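Local coordinates for protein peptidyl-prolyl cis-trans isomerase (Hirschia baltica, PDB 5EX2) that probably catalyses the cis-trans isomerisation of peptide bonds before proline, as a periplasmic folding helper of the cyclophilin family, at residues 16-21 / 230-235; 238-243 / 258-263. One frame throughout, in Å; residues are numbered along the deposited sequence.

Contact 1 of 2, residues 16-21 / 230-235; sequences NWRSVD and AWVMRN
Met233 CB lies over one face of the Trp17 indole, a CH-pi contact 4.2 Å from the centroid of its six-membered ring. Met233 SD stands farther off above the ring, at 5.4 Å from that centroid, a Met-aromatic contact. The Met233 chain is bent at its last torsion (chi3 -74°), and this brings CE to 3.6 Å from Trp17 CZ2. The guanidinium of Arg234 receives Arg18 CB over the centre of one face, 3.6 Å above the plane. A water in plane at its edge joins NH2 to Trp17 O; Arg234 NE also bonds to Pro14 O. The guanidinium planes of Arg18 and Arg234 are 75° apart. Arg18 NH2 packs on Val232 CB at 3.4 Å, and NH1 forms a salt bridge with Glu38. A water over the Trp231 ring centre links Ser19 OG to Ala230 O. Trp17, Ser19, Trp231 and Met233 share one sheet face, Arg18 and Val232 the other. Between these faces, the backbones of Arg18 and Val232 form the hydrogen-bonded pair, with Arg18 N 2.8 Å from Val232 O. This is antiparallel strand pairing at one edge of a three-stranded sheet, distinct from the eight-stranded cyclophilin barrel, to which the Arg18-Glu38 salt bridge ties it.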
# COMPACT_ATOMS: atom_id res chain seq x y z
N ASN A 16 0.57 19.34 -7.90
CA ASN A 16 1.55 18.56 -7.16
C ASN A 16 0.95 17.60 -6.17
O ASN A 16 1.67 16.77 -5.63
CB ASN A 16 2.52 19.49 -6.47
CG ASN A 16 3.52 20.07 -7.42
OD1 ASN A 16 4.29 19.34 -8.04
ND2 ASN A 16 3.52 21.38 -7.57
N TRP A 17 -0.34 17.70 -5.92
CA TRP A 17 -0.99 16.88 -4.89
C TRP A 17 -2.29 16.27 -5.38
O TRP A 17 -3.18 16.95 -5.91
CB TRP A 17 -1.24 17.71 -3.63
CG TRP A 17 0.02 18.17 -3.01
CD1 TRP A 17 0.63 19.37 -3.20
CD2 TRP A 17 0.86 17.42 -2.13
NE1 TRP A 17 1.79 19.43 -2.47
CE2 TRP A 17 1.96 18.24 -1.81
CE3 TRP A 17 0.80 16.14 -1.58
CZ2 TRP A 17 2.98 17.82 -0.96
CZ3 TRP A 17 1.81 15.73 -0.73
CH2 TRP A 17 2.88 16.57 -0.42
N ARG A 18 -2.40 14.97 -5.15
CA ARG A 18 -3.56 14.18 -5.52
C ARG A 18 -4.38 13.88 -4.27
O ARG A 18 -3.86 13.35 -3.30
CB ARG A 18 -3.11 12.87 -6.19
CG ARG A 18 -4.24 11.90 -6.51
CD ARG A 18 -3.73 10.60 -7.14
NE ARG A 18 -2.83 9.85 -6.26
CZ ARG A 18 -3.25 9.07 -5.27
NH1 ARG A 18 -4.55 8.94 -5.02
NH2 ARG A 18 -2.37 8.44 -4.52
N SER A 19 -5.66 14.21 -4.32
CA SER A 19 -6.56 13.95 -3.21
C SER A 19 -6.94 12.47 -3.21
O SER A 19 -7.38 11.94 -4.23
CB SER A 19 -7.79 14.84 -3.33
OG SER A 19 -8.72 14.54 -2.31
N VAL A 20 -6.79 11.81 -2.06
CA VAL A 20 -7.12 10.40 -1.94
C VAL A 20 -8.63 10.25 -1.79
O VAL A 20 -9.26 10.90 -0.97
CB VAL A 20 -6.38 9.76 -0.75
CG1 VAL A 20 -6.84 8.32 -0.50
CG2 VAL A 20 -4.87 9.78 -0.98
N ASP A 21 -9.20 9.37 -2.61
CA ASP A 21 -10.61 9.02 -2.53
C ASP A 21 -10.93 8.42 -1.15
O ASP A 21 -10.26 7.47 -0.73
CB ASP A 21 -10.89 8.01 -3.66
CG ASP A 21 -12.35 7.64 -3.80
OD1 ASP A 21 -13.10 7.65 -2.81
OD2 ASP A 21 -12.73 7.28 -4.94
N ALA A 230 -6.61 13.05 2.98
CA ALA A 230 -5.25 12.64 2.61
C ALA A 230 -4.90 13.09 1.20
O ALA A 230 -5.74 13.14 0.31
CB ALA A 230 -5.10 11.13 2.73
N TRP A 231 -3.63 13.44 1.04
CA TRP A 231 -3.10 13.80 -0.26
C TRP A 231 -1.79 13.08 -0.45
O TRP A 231 -1.06 12.83 0.50
CB TRP A 231 -2.88 15.32 -0.40
CG TRP A 231 -4.10 16.15 -0.70
CD1 TRP A 231 -4.54 16.57 -1.95
CD2 TRP A 231 -5.00 16.72 0.24
NE1 TRP A 231 -5.66 17.35 -1.81
CE2 TRP A 231 -5.98 17.44 -0.48
CE3 TRP A 231 -5.10 16.66 1.63
CZ2 TRP A 231 -7.02 18.12 0.15
CZ3 TRP A 231 -6.13 17.32 2.25
CH2 TRP A 231 -7.08 18.04 1.51
N VAL A 232 -1.51 12.74 -1.70
CA VAL A 232 -0.28 12.07 -2.10
C VAL A 232 0.34 12.91 -3.19
O VAL A 232 -0.35 13.34 -4.11
CB VAL A 232 -0.55 10.64 -2.59
CG1 VAL A 232 0.73 9.98 -3.09
CG2 VAL A 232 -1.18 9.83 -1.51
N MET A 233 1.62 13.18 -3.06
CA MET A 233 2.32 13.96 -4.07
C MET A 233 2.21 13.28 -5.44
O MET A 233 2.25 12.07 -5.56
CB MET A 233 3.79 14.16 -3.68
CG MET A 233 4.61 15.02 -4.67
SD MET A 233 6.24 15.40 -4.06
CE MET A 233 5.88 16.62 -2.79
N ARG A 234 2.01 14.09 -6.47
CA ARG A 234 1.90 13.61 -7.84
C ARG A 234 3.29 13.32 -8.39
O ARG A 234 4.15 14.20 -8.42
CB ARG A 234 1.18 14.64 -8.72
CG ARG A 234 -0.31 14.71 -8.44
CD ARG A 234 -1.08 15.56 -9.44
NE ARG A 234 -2.51 15.61 -9.10
CZ ARG A 234 -3.40 14.65 -9.35
NH1 ARG A 234 -3.03 13.51 -9.93
NH2 ARG A 234 -4.67 14.81 -9.00
N ASN A 235 3.52 12.07 -8.78
CA ASN A 235 4.84 11.67 -9.21
C ASN A 235 5.24 12.36 -10.49
O ASN A 235 6.42 12.55 -10.72
CB ASN A 235 4.90 10.15 -9.38
CG ASN A 235 4.54 9.40 -8.09
OD1 ASN A 235 3.53 8.71 -8.04
ND2 ASN A 235 5.38 9.51 -7.07
O HOH W 1 5.02 16.72 -7.75
O HOH W 2 -4.99 17.13 -8.09
O HOH W 3 -0.09 10.57 -6.54
O HOH W 4 -8.14 14.79 0.31
O HOH W 5 -8.87 12.32 1.26

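Contact 2 of 2, residues 238-243 / 258-263; sequences PMFSLF and QTPSVV
A proline-aromatic contact joins the first turns of helix 238-247 to the segment that leads into strand 261-264. Pro260 CD lies over the centre of the Phe243 ring, 3.9 Å from the centroid and 11° off the ring normal. This is a CH-pi contact. Pro260 CG meets the same face nearer the rim, 3.8 Å from Phe243 CD2. The two side chains come from opposite directions, and Phe243 CZ also reaches the backbone Gln258 O at 3.8 Å. Phe240 meets the proline differently. Pro260 CD lies at the edge of its ring, near the ring plane, 4.0 Å from Phe240 CE1. Pro260 CD is thus shared by the two rings. With CG anti to the backbone N (chi1 -166°), the Phe240 ring swings over to Thr259 and Pro260. Phe240 CE1 also touches Thr259 OG1 at 3.9 Å, a hydroxyl that is hydrogen-bonded to Asn235 ND2. No hydrogen bond crosses between the segments. Within 258-263, Ser261 OG donates to Thr259 O over 2.8 Å, from above the carbonyl plane. Phe240 also packs edge-to-face on Phe123 of strand 119-124 and touches Met233 of strand 229-233, so the helix lies against both strands and the approach to strand 261-264.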
# COMPACT_ATOMS: atom_id res chain seq x y z
N PRO A 238 6.28 18.63 -10.62
CA PRO A 238 7.64 19.15 -10.43
C PRO A 238 8.16 19.01 -9.02
O PRO A 238 9.36 18.89 -8.82
CB PRO A 238 7.51 20.63 -10.80
CG PRO A 238 6.09 20.95 -10.62
CD PRO A 238 5.33 19.70 -10.98
N MET A 239 7.30 19.02 -8.02
CA MET A 239 7.80 18.82 -6.67
C MET A 239 8.41 17.42 -6.53
O MET A 239 9.41 17.23 -5.85
CB MET A 239 6.71 19.03 -5.63
CG MET A 239 6.35 20.47 -5.49
SD MET A 239 5.04 20.83 -4.31
CE MET A 239 5.88 20.48 -2.77
N PHE A 240 7.80 16.44 -7.18
CA PHE A 240 8.36 15.11 -7.09
C PHE A 240 9.68 15.04 -7.86
O PHE A 240 10.58 14.33 -7.44
CB PHE A 240 7.39 14.05 -7.60
CG PHE A 240 7.81 12.65 -7.20
CD1 PHE A 240 7.72 12.25 -5.87
CD2 PHE A 240 8.31 11.76 -8.12
CE1 PHE A 240 8.12 11.00 -5.47
CE2 PHE A 240 8.70 10.49 -7.72
CZ PHE A 240 8.60 10.12 -6.40
N SER A 241 9.80 15.77 -8.96
CA SER A 241 11.07 15.85 -9.66
C SER A 241 12.18 16.37 -8.74
O SER A 241 13.31 15.88 -8.75
CB SER A 241 10.91 16.74 -10.87
OG SER A 241 12.08 16.80 -11.65
N LEU A 242 11.85 17.40 -7.96
CA LEU A 242 12.79 17.97 -7.02
C LEU A 242 13.12 16.99 -5.90
O LEU A 242 14.26 16.91 -5.45
CB LEU A 242 12.21 19.26 -6.43
CG LEU A 242 12.07 20.38 -7.45
CD1 LEU A 242 11.30 21.56 -6.87
CD2 LEU A 242 13.44 20.83 -7.94
N PHE A 243 12.11 16.27 -5.44
CA PHE A 243 12.30 15.23 -4.43
C PHE A 243 13.27 14.16 -4.92
O PHE A 243 14.22 13.82 -4.22
CB PHE A 243 10.92 14.66 -4.07
CG PHE A 243 10.95 13.39 -3.26
CD1 PHE A 243 10.87 12.17 -3.90
CD2 PHE A 243 10.97 13.42 -1.88
CE1 PHE A 243 10.87 10.99 -3.19
CE2 PHE A 243 10.96 12.23 -1.15
CZ PHE A 243 10.90 11.02 -1.81
N GLN A 258 9.11 6.78 0.68
CA GLN A 258 7.84 6.72 0.01
C GLN A 258 7.52 8.08 -0.60
O GLN A 258 8.03 9.11 -0.17
CB GLN A 258 6.74 6.34 0.96
CG GLN A 258 6.91 4.99 1.58
CD GLN A 258 5.61 4.48 2.12
OE1 GLN A 258 4.83 3.84 1.38
NE2 GLN A 258 5.31 4.79 3.37
N THR A 259 6.65 8.07 -1.60
CA THR A 259 6.14 9.29 -2.19
C THR A 259 5.58 10.15 -1.08
O THR A 259 4.78 9.68 -0.30
CB THR A 259 5.05 9.01 -3.21
OG1 THR A 259 5.61 8.29 -4.31
CG2 THR A 259 4.43 10.31 -3.71
N PRO A 260 6.01 11.43 -0.99
CA PRO A 260 5.47 12.25 0.09
C PRO A 260 3.96 12.23 0.13
O PRO A 260 3.28 12.44 -0.87
CB PRO A 260 6.01 13.64 -0.25
CG PRO A 260 7.34 13.35 -0.88
CD PRO A 260 7.07 12.13 -1.73
N SER A 261 3.44 11.99 1.32
CA SER A 261 2.01 11.87 1.56
C SER A 261 1.66 12.53 2.88
O SER A 261 2.49 12.57 3.79
CB SER A 261 1.58 10.40 1.56
OG SER A 261 2.03 9.74 0.39
N VAL A 262 0.46 13.05 2.98
CA VAL A 262 0.03 13.73 4.20
C VAL A 262 -1.43 13.42 4.48
O VAL A 262 -2.24 13.31 3.57
CB VAL A 262 0.20 15.26 4.08
CG1 VAL A 262 1.67 15.62 4.01
CG2 VAL A 262 -0.53 15.79 2.86
N VAL A 263 -1.74 13.26 5.76
CA VAL A 263 -3.09 13.02 6.21
C VAL A 263 -3.44 14.09 7.23
O VAL A 263 -2.69 14.33 8.18
CB VAL A 263 -3.25 11.62 6.84
CG1 VAL A 263 -4.70 11.41 7.28
CG2 VAL A 263 -2.80 10.53 5.87

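Near the N terminus, after helix 7-11, strand 17-19 lies at the edge of the small sheet. The chain then builds the eight-stranded barrel and a five-stranded sheet before it returns in strand 229-233, where contact 1 closes a loop of 208 residues. Contact 2 opens just beyond, at helix 238-247, and closes over only 14 intervening residues. The two contacts are therefore in series, neither nested nor crossed, with centres about 9 Å apart. Strand 229-233 is the middle strand between 17-19 and 261-264. Met233 N lies 2.8 Å from Pro260 O, a probable hydrogen bond that joins the contacts. Asn16 OD1 bonds to Met239 N, tying the N-terminal segment to the C-terminal helix.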